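Local coordinates for Alpha/beta hydrolase fold protein (Ochrobactrum, PDB 4G9E) that acts as an N-acyl homoserine lactonase of the alpha/beta-hydrolase fold, opening the lactone ring of bacterial quorum-sensing signals, at residues E86-Q89 / Q90-I93; A178-G182 / R183-I187; D259-L262 / A263-I266. All coordinates share one frame; numbering follows the deposited sequence.

Contact 1: E86-Q89 / Q90-I93; sequences EVMQ and QLGI
Gln90 N donates to Glu86 O at 2.9 Å and Leu91 N to Val87 O, i to i+4 bonds in the closing turn of helix 77-91. The helix then stops in a Schellman motif, as two backward bonds and a positive phi attest. Ile93 N reaches back five residues to Met88 O at 3.0 Å, nearly straight at 171°, and inside that loop Gly92 N meets Gln89 O at 3.0 Å. The inner bond is the more bent one, its donor standing well above the carbonyl plane of Gln89. Gly92 supplies the reversal with its phi of 73°.

Among the side chains, Glu86 and Gln90 run alongside each other, one turn apart, with carboxylate and amide planes 62° apart. Their ends do not bond directly; a water bridges them, giving a proton to Glu86 OE2 at 2.6 Å and accepting from Gln90 NE2 at 2.8 Å. Each has a further partner near the first hairpin: Glu86 OE1 bonds Ser11 OG, and Gln90 NE2 bonds Glu9 O. Val87 and Leu91 are likewise neighbours one turn apart, CG1 of Val87 being 3.9 Å from CD1 of Leu91, and they reach strand 4-10 at Leu8 and His6. This joins the helix to one side of the hydrolase sheet. Met88 behaves differently: its chain, bent at both bonds beyond CG, folds the thioether back toward the residues after the turn, beside Ile55 of strand 52-57. There its methyl CE rests 3.7 Å from CG2 of Ile93.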
loop_
_atom_site.group_PDB
_atom_site.type_symbol
_atom_site.label_atom_id
_atom_site.label_comp_id
_atom_site.label_asym_id
_atom_site.label_seq_id
_atom_site.Cartn_x
_atom_site.Cartn_y
_atom_site.Cartn_z
ATOM N N GLU A 86 13.506 -5.859 3.917
ATOM C CA GLU A 86 14.414 -6.938 3.531
ATOM C C GLU A 86 14.455 -7.116 2.006
ATOM O O GLU A 86 15.516 -7.333 1.417
ATOM C CB GLU A 86 14.022 -8.250 4.231
ATOM C CG GLU A 86 14.904 -9.433 3.853
ATOM C CD GLU A 86 14.561 -10.709 4.601
ATOM O OE1 GLU A 86 13.649 -10.690 5.448
ATOM O OE2 GLU A 86 15.217 -11.740 4.341
ATOM N N VAL A 87 13.295 -7.028 1.367
ATOM C CA VAL A 87 13.236 -7.080 -0.090
ATOM C C VAL A 87 14.091 -5.968 -0.699
ATOM O O VAL A 87 14.910 -6.211 -1.589
ATOM C CB VAL A 87 11.776 -6.994 -0.593
ATOM C CG1 VAL A 87 11.723 -6.630 -2.081
ATOM C CG2 VAL A 87 11.049 -8.307 -0.313
ATOM N N MET A 88 13.918 -4.745 -0.211
ATOM C CA MET A 88 14.678 -3.623 -0.760
ATOM C C MET A 88 16.183 -3.778 -0.505
ATOM O O MET A 88 16.997 -3.388 -1.340
ATOM C CB MET A 88 14.143 -2.287 -0.238
ATOM C CG MET A 88 12.684 -2.014 -0.612
ATOM S SD MET A 88 12.313 -2.126 -2.382
ATOM C CE MET A 88 13.059 -0.604 -2.943
ATOM N N GLN A 89 16.539 -4.356 0.665
ATOM C CA GLN A 89 17.938 -4.679 0.967
ATOM C C GLN A 89 18.475 -5.651 -0.091
ATOM O O GLN A 89 19.588 -5.439 -0.618
ATOM C CB GLN A 89 18.028 -5.290 2.373
ATOM C CG GLN A 89 19.440 -5.514 2.891
ATOM C CD GLN A 89 20.103 -4.171 3.165
ATOM O OE1 GLN A 89 21.228 -3.910 2.722
ATOM N NE2 GLN A 89 19.399 -3.308 3.934
ATOM N N GLN A 90 17.759 -6.716 -0.366
ATOM C CA GLN A 90 18.208 -7.695 -1.356
ATOM C C GLN A 90 18.302 -7.083 -2.752
ATOM O O GLN A 90 19.207 -7.401 -3.525
ATOM C CB GLN A 90 17.298 -8.928 -1.371
ATOM C CG GLN A 90 17.442 -9.816 -0.139
ATOM C CD GLN A 90 16.872 -11.208 -0.346
ATOM O OE1 GLN A 90 16.616 -11.622 -1.472
ATOM N NE2 GLN A 90 16.667 -11.935 0.745
ATOM N N LEU A 91 17.369 -6.194 -3.069
ATOM C CA LEU A 91 17.374 -5.525 -4.360
ATOM C C LEU A 91 18.442 -4.437 -4.431
ATOM O O LEU A 91 18.726 -3.910 -5.508
ATOM C CB LEU A 91 16.006 -4.909 -4.659
ATOM C CG LEU A 91 14.820 -5.857 -4.814
ATOM C CD1 LEU A 91 13.564 -5.053 -5.136
ATOM C CD2 LEU A 91 15.093 -6.885 -5.895
ATOM N N GLY A 92 19.016 -4.091 -3.282
ATOM C CA GLY A 92 20.080 -3.104 -3.220
ATOM C C GLY A 92 19.640 -1.666 -3.437
ATOM O O GLY A 92 20.412 -0.858 -3.961
ATOM N N ILE A 93 18.415 -1.343 -3.027
ATOM C CA ILE A 93 17.837 -0.019 -3.251
ATOM C C ILE A 93 17.387 0.591 -1.931
ATOM O O ILE A 93 16.428 0.118 -1.326
ATOM C CB ILE A 93 16.639 -0.108 -4.203
ATOM C CG1 ILE A 93 17.093 -0.656 -5.555
ATOM C CG2 ILE A 93 15.968 1.255 -4.363
ATOM C CD1 ILE A 93 15.954 -0.964 -6.488
HETATM O O HOH W 1 17.655 -11.588 3.329
#

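Contact 2: A178-G182 / R183-I187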
loop_
_atom_site.group_PDB
_atom_site.type_symbol
_atom_site.label_atom_id
_atom_site.label_comp_id
_atom_site.label_asym_id
_atom_site.label_seq_id
_atom_site.Cartn_x
_atom_site.Cartn_y
_atom_site.Cartn_z
ATOM N N ALA A 178 -8.978 -14.736 -3.566
ATOM C CA ALA A 178 -9.212 -16.104 -3.123
ATOM C C ALA A 178 -7.926 -16.785 -2.671
ATOM O O ALA A 178 -7.950 -17.622 -1.770
ATOM C CB ALA A 178 -9.877 -16.904 -4.228
ATOM N N ARG A 179 -6.805 -16.431 -3.291
ATOM C CA ARG A 179 -5.528 -17.051 -2.936
ATOM C C ARG A 179 -5.056 -16.689 -1.534
ATOM O O ARG A 179 -4.439 -17.503 -0.859
ATOM C CB ARG A 179 -4.437 -16.685 -3.950
ATOM C CG ARG A 179 -3.022 -17.138 -3.561
ATOM C CD ARG A 179 -2.338 -16.092 -2.679
ATOM N NE ARG A 179 -0.978 -16.432 -2.267
ATOM C CZ ARG A 179 -0.678 -17.133 -1.176
ATOM N NH1 ARG A 179 0.593 -17.365 -0.864
ATOM N NH2 ARG A 179 -1.647 -17.603 -0.400
ATOM N N THR A 180 -5.331 -15.463 -1.108
ATOM C CA THR A 180 -4.742 -14.932 0.117
ATOM C C THR A 180 -4.880 -15.895 1.294
ATOM O O THR A 180 -5.953 -16.436 1.552
ATOM C CB THR A 180 -5.392 -13.602 0.495
ATOM O OG1 THR A 180 -5.363 -12.734 -0.642
ATOM C CG2 THR A 180 -4.657 -12.941 1.654
ATOM N N ASP A 181 -3.775 -16.100 2.000
ATOM C CA ASP A 181 -3.754 -16.849 3.252
ATOM C C ASP A 181 -4.642 -16.099 4.246
ATOM O O ASP A 181 -4.285 -15.020 4.715
ATOM C CB ASP A 181 -2.302 -16.913 3.744
ATOM C CG ASP A 181 -2.120 -17.723 5.017
ATOM O OD1 ASP A 181 -3.115 -18.143 5.644
ATOM O OD2 ASP A 181 -0.948 -17.921 5.396
ATOM N N GLY A 182 -5.802 -16.663 4.569
ATOM C CA GLY A 182 -6.748 -15.971 5.426
ATOM C C GLY A 182 -6.225 -15.687 6.825
ATOM O O GLY A 182 -6.683 -14.756 7.491
ATOM N N ARG A 183 -5.271 -16.488 7.286
ATOM C CA ARG A 183 -4.625 -16.213 8.567
ATOM C C ARG A 183 -4.026 -14.814 8.582
ATOM O O ARG A 183 -3.981 -14.160 9.624
ATOM C CB ARG A 183 -3.529 -17.236 8.859
ATOM C CG ARG A 183 -4.046 -18.653 8.983
ATOM C CD ARG A 183 -2.916 -19.653 9.154
ATOM N NE ARG A 183 -1.994 -19.606 8.025
ATOM C CZ ARG A 183 -0.848 -20.270 7.967
ATOM N NH1 ARG A 183 -0.478 -21.046 8.980
ATOM N NH2 ARG A 183 -0.071 -20.160 6.897
ATOM N N ALA A 184 -3.560 -14.357 7.423
ATOM C CA ALA A 184 -2.948 -13.043 7.330
ATOM C C ALA A 184 -3.964 -11.941 7.617
ATOM O O ALA A 184 -3.629 -10.940 8.244
ATOM C CB ALA A 184 -2.295 -12.844 5.965
ATOM N N ARG A 185 -5.198 -12.112 7.153
ATOM C CA ARG A 185 -6.239 -11.142 7.462
ATOM C C ARG A 185 -6.505 -11.088 8.960
ATOM O O ARG A 185 -6.494 -10.018 9.569
ATOM C CB ARG A 185 -7.532 -11.482 6.721
ATOM C CG ARG A 185 -7.473 -11.167 5.233
ATOM C CD ARG A 185 -8.825 -11.368 4.568
ATOM N NE ARG A 185 -9.205 -12.775 4.478
ATOM C CZ ARG A 185 -9.050 -13.534 3.396
ATOM N NH1 ARG A 185 -8.511 -13.033 2.293
ATOM N NH2 ARG A 185 -9.445 -14.803 3.414
ATOM N N ARG A 186 -6.732 -12.252 9.555
ATOM C CA ARG A 186 -7.104 -12.313 10.959
ATOM C C ARG A 186 -6.012 -11.744 11.856
ATOM O O ARG A 186 -6.278 -10.903 12.717
ATOM C CB ARG A 186 -7.424 -13.748 11.369
ATOM C CG ARG A 186 -7.688 -13.889 12.857
ATOM C CD ARG A 186 -8.152 -15.282 13.240
ATOM N NE ARG A 186 -7.335 -16.336 12.645
ATOM C CZ ARG A 186 -6.192 -16.790 13.153
ATOM N NH1 ARG A 186 -5.695 -16.277 14.273
ATOM N NH2 ARG A 186 -5.541 -17.763 12.531
ATOM N N ILE A 187 -4.785 -12.209 11.654
ATOM C CA ILE A 187 -3.691 -11.831 12.536
ATOM C C ILE A 187 -3.336 -10.354 12.367
ATOM O O ILE A 187 -3.175 -9.631 13.347
ATOM C CB ILE A 187 -2.466 -12.737 12.331
ATOM C CG1 ILE A 187 -2.818 -14.187 12.685
ATOM C CG2 ILE A 187 -1.313 -12.271 13.197
ATOM C CD1 ILE A 187 -1.796 -15.188 12.212
HETATM O O HOH W 2 -8.468 -15.591 0.775
#
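Asp181 and Arg183 form a side-on salt bridge, one nitrogen to each carboxylate oxygen: Arg183 NE to Asp181 OD1 at 3.0 Å and Arg183 NH2 to Asp181 OD2 at 2.8 Å. The two planes are only 30° apart, and OD1 offers NE its syn lone pair. The same OD1 takes Arg183 N at 3.2 Å from above the carboxylate plane, so Asp181 is both N-cap of helix 182-194 and ion-pair partner. With CG anti to the backbone N (chi1 -177°), the carboxylate faces this amide. Tyr75 OH binds OD2 as well, which should further limit its rotation.

Ala184 N closes the first turn on Asp181 O at 2.9 Å, and Arg186 N follows on Gly182 O. Arg185 doubles back over the turn at chi3 (-70°), laying one guanidinium face over Gly182 CA, 3.6 Å from NH2. Its NH1 lies 3.6 Å from Thr180 CB, and a water links NH2 to Thr180 O.

The Arg185 side chain, about 7 Å from the bound N-butanoyl-L-homoserine, bonds Gln149 O and Ser34 OG. This capped link between helices 171-179 and 182-194 packs on the loops after strands 24-30 (Ser34) and 52-57 (Gly61).

Contact 3: D259-L262 / A263-I266; sequences DAYL and ARFI
Tyr261 and Arg264 leave one flank of their helix in the same direction, with ring and guanidinium planes 59° apart. Arg264 runs out extended as far as CD, then turns at chi3 (68°) back along the helix. This brings NH1 to 3.5 Å from Tyr261 CD1, obliquely to the ring. The same bend directs NH2 toward the preceding turn, where a water accepts from it at 3.0 Å and donates to Ala260 O at 2.8 Å. Ala260 O therefore has two donors, the water and Arg264 N, the latter at 3.1 Å in the i to i+4 ladder. The charged end is also held by Glu237, which forms a salt bridge with NE.

Helix 255-270 is the C-terminal helix of the alpha/beta-hydrolase fold and packs against the central sheet. Leu262 and Phe265 both touch Met122 of strand 120-124, and the Phe265 ring meets Trp236 edge-to-face. One turn apart, Leu262 and Ile266 cross obliquely, with Leu262 CG 3.9 Å from Ile266 CD1. Ile266 carries CG1 beside its own backbone N (chi1 -63°), which brings that branch within 3.2 Å of Leu262 O, the carbonyl accepting Ile266 N at 2.9 Å. Leu262 and Ala263 touch Ile48 of helix 47-51; Ala263 and Ile266 reach Trp52 of strand 52-57.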
loop_
_atom_site.group_PDB
_atom_site.type_symbol
_atom_site.label_atom_id
_atom_site.label_comp_id
_atom_site.label_asym_id
_atom_site.label_seq_id
_atom_site.Cartn_x
_atom_site.Cartn_y
_atom_site.Cartn_z
ATOM N N ASP A 259 -2.113 9.134 -11.813
ATOM C CA ASP A 259 -0.735 9.183 -12.278
ATOM C C ASP A 259 -0.197 10.608 -12.297
ATOM O O ASP A 259 1.001 10.807 -12.126
ATOM C CB ASP A 259 -0.587 8.571 -13.675
ATOM C CG ASP A 259 -0.674 7.055 -13.680
ATOM O OD1 ASP A 259 -0.641 6.428 -12.601
ATOM O OD2 ASP A 259 -0.754 6.490 -14.795
ATOM N N ALA A 260 -1.059 11.597 -12.523
ATOM C CA ALA A 260 -0.616 12.987 -12.443
ATOM C C ALA A 260 -0.055 13.279 -11.049
ATOM O O ALA A 260 1.014 13.879 -10.912
ATOM C CB ALA A 260 -1.760 13.940 -12.779
ATOM N N TYR A 261 -0.776 12.868 -10.016
ATOM C CA TYR A 261 -0.282 13.050 -8.656
ATOM C C TYR A 261 0.989 12.244 -8.392
ATOM O O TYR A 261 1.952 12.762 -7.834
ATOM C CB TYR A 261 -1.341 12.653 -7.628
ATOM C CG TYR A 261 -2.496 13.608 -7.527
ATOM C CD1 TYR A 261 -2.354 14.842 -6.906
ATOM C CD2 TYR A 261 -3.739 13.275 -8.042
ATOM C CE1 TYR A 261 -3.419 15.722 -6.809
ATOM C CE2 TYR A 261 -4.809 14.145 -7.942
ATOM C CZ TYR A 261 -4.641 15.364 -7.322
ATOM O OH TYR A 261 -5.698 16.238 -7.225
ATOM N N LEU A 262 0.982 10.966 -8.757
ATOM C CA LEU A 262 2.114 10.108 -8.459
ATOM C C LEU A 262 3.369 10.588 -9.180
ATOM O O LEU A 262 4.437 10.658 -8.578
ATOM C CB LEU A 262 1.788 8.658 -8.812
ATOM C CG LEU A 262 2.910 7.649 -8.562
ATOM C CD1 LEU A 262 3.388 7.686 -7.112
ATOM C CD2 LEU A 262 2.467 6.251 -8.974
ATOM N N ALA A 263 3.245 10.910 -10.465
ATOM C CA ALA A 263 4.391 11.402 -11.220
ATOM C C ALA A 263 4.945 12.694 -10.625
ATOM O O ALA A 263 6.164 12.876 -10.529
ATOM C CB ALA A 263 4.022 11.608 -12.686
ATOM N N ARG A 264 4.057 13.608 -10.255
ATOM C CA ARG A 264 4.494 14.881 -9.703
ATOM C C ARG A 264 5.200 14.666 -8.367
ATOM O O ARG A 264 6.229 15.279 -8.093
ATOM C CB ARG A 264 3.331 15.865 -9.572
ATOM C CG ARG A 264 3.771 17.284 -9.263
ATOM C CD ARG A 264 2.633 18.267 -9.446
ATOM N NE ARG A 264 1.536 18.138 -8.486
ATOM C CZ ARG A 264 0.299 17.755 -8.794
ATOM N NH1 ARG A 264 -0.635 17.730 -7.856
ATOM N NH2 ARG A 264 -0.012 17.401 -10.033
ATOM N N PHE A 265 4.656 13.774 -7.551
ATOM C CA PHE A 265 5.256 13.456 -6.266
ATOM C C PHE A 265 6.641 12.832 -6.448
ATOM O O PHE A 265 7.597 13.224 -5.771
ATOM C CB PHE A 265 4.339 12.514 -5.485
ATOM C CG PHE A 265 4.811 12.235 -4.093
ATOM C CD1 PHE A 265 4.982 13.269 -3.187
ATOM C CD2 PHE A 265 5.063 10.933 -3.677
ATOM C CE1 PHE A 265 5.408 13.012 -1.887
ATOM C CE2 PHE A 265 5.490 10.670 -2.377
ATOM C CZ PHE A 265 5.647 11.709 -1.483
ATOM N N ILE A 266 6.774 11.872 -7.360
ATOM C CA ILE A 266 8.078 11.263 -7.600
ATOM C C ILE A 266 9.080 12.319 -8.073
ATOM O O ILE A 266 10.200 12.397 -7.564
ATOM C CB ILE A 266 8.016 10.108 -8.612
ATOM C CG1 ILE A 266 7.147 8.964 -8.083
ATOM C CG2 ILE A 266 9.417 9.606 -8.926
ATOM C CD1 ILE A 266 6.772 7.953 -9.154
HETATM O O HOH W 3 1.337 16.209 -12.381
#

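All three contacts are local and partly buried, their centres lying 16 to 17 Å from that of the chain, and none touches another. Contact 1 has three exposed residues among its eight (Gln89, Gln90, Gly92) and contact 3 one (Ala260); contact 2 has none among its seven touching residues, four of which are buried. Contacts 1 and 3 belong to helices against the central sheet and both border strand 52-57. Each combines buried apolar residues with a water bridge on a polar flank, although contact 1 ends its helix and contact 3 lies within one. Contact 2 joins two helices near the ligand, across the chain's centre from contact 3. There an ion pair, a cap and arginine bonds replace aliphatic pairing.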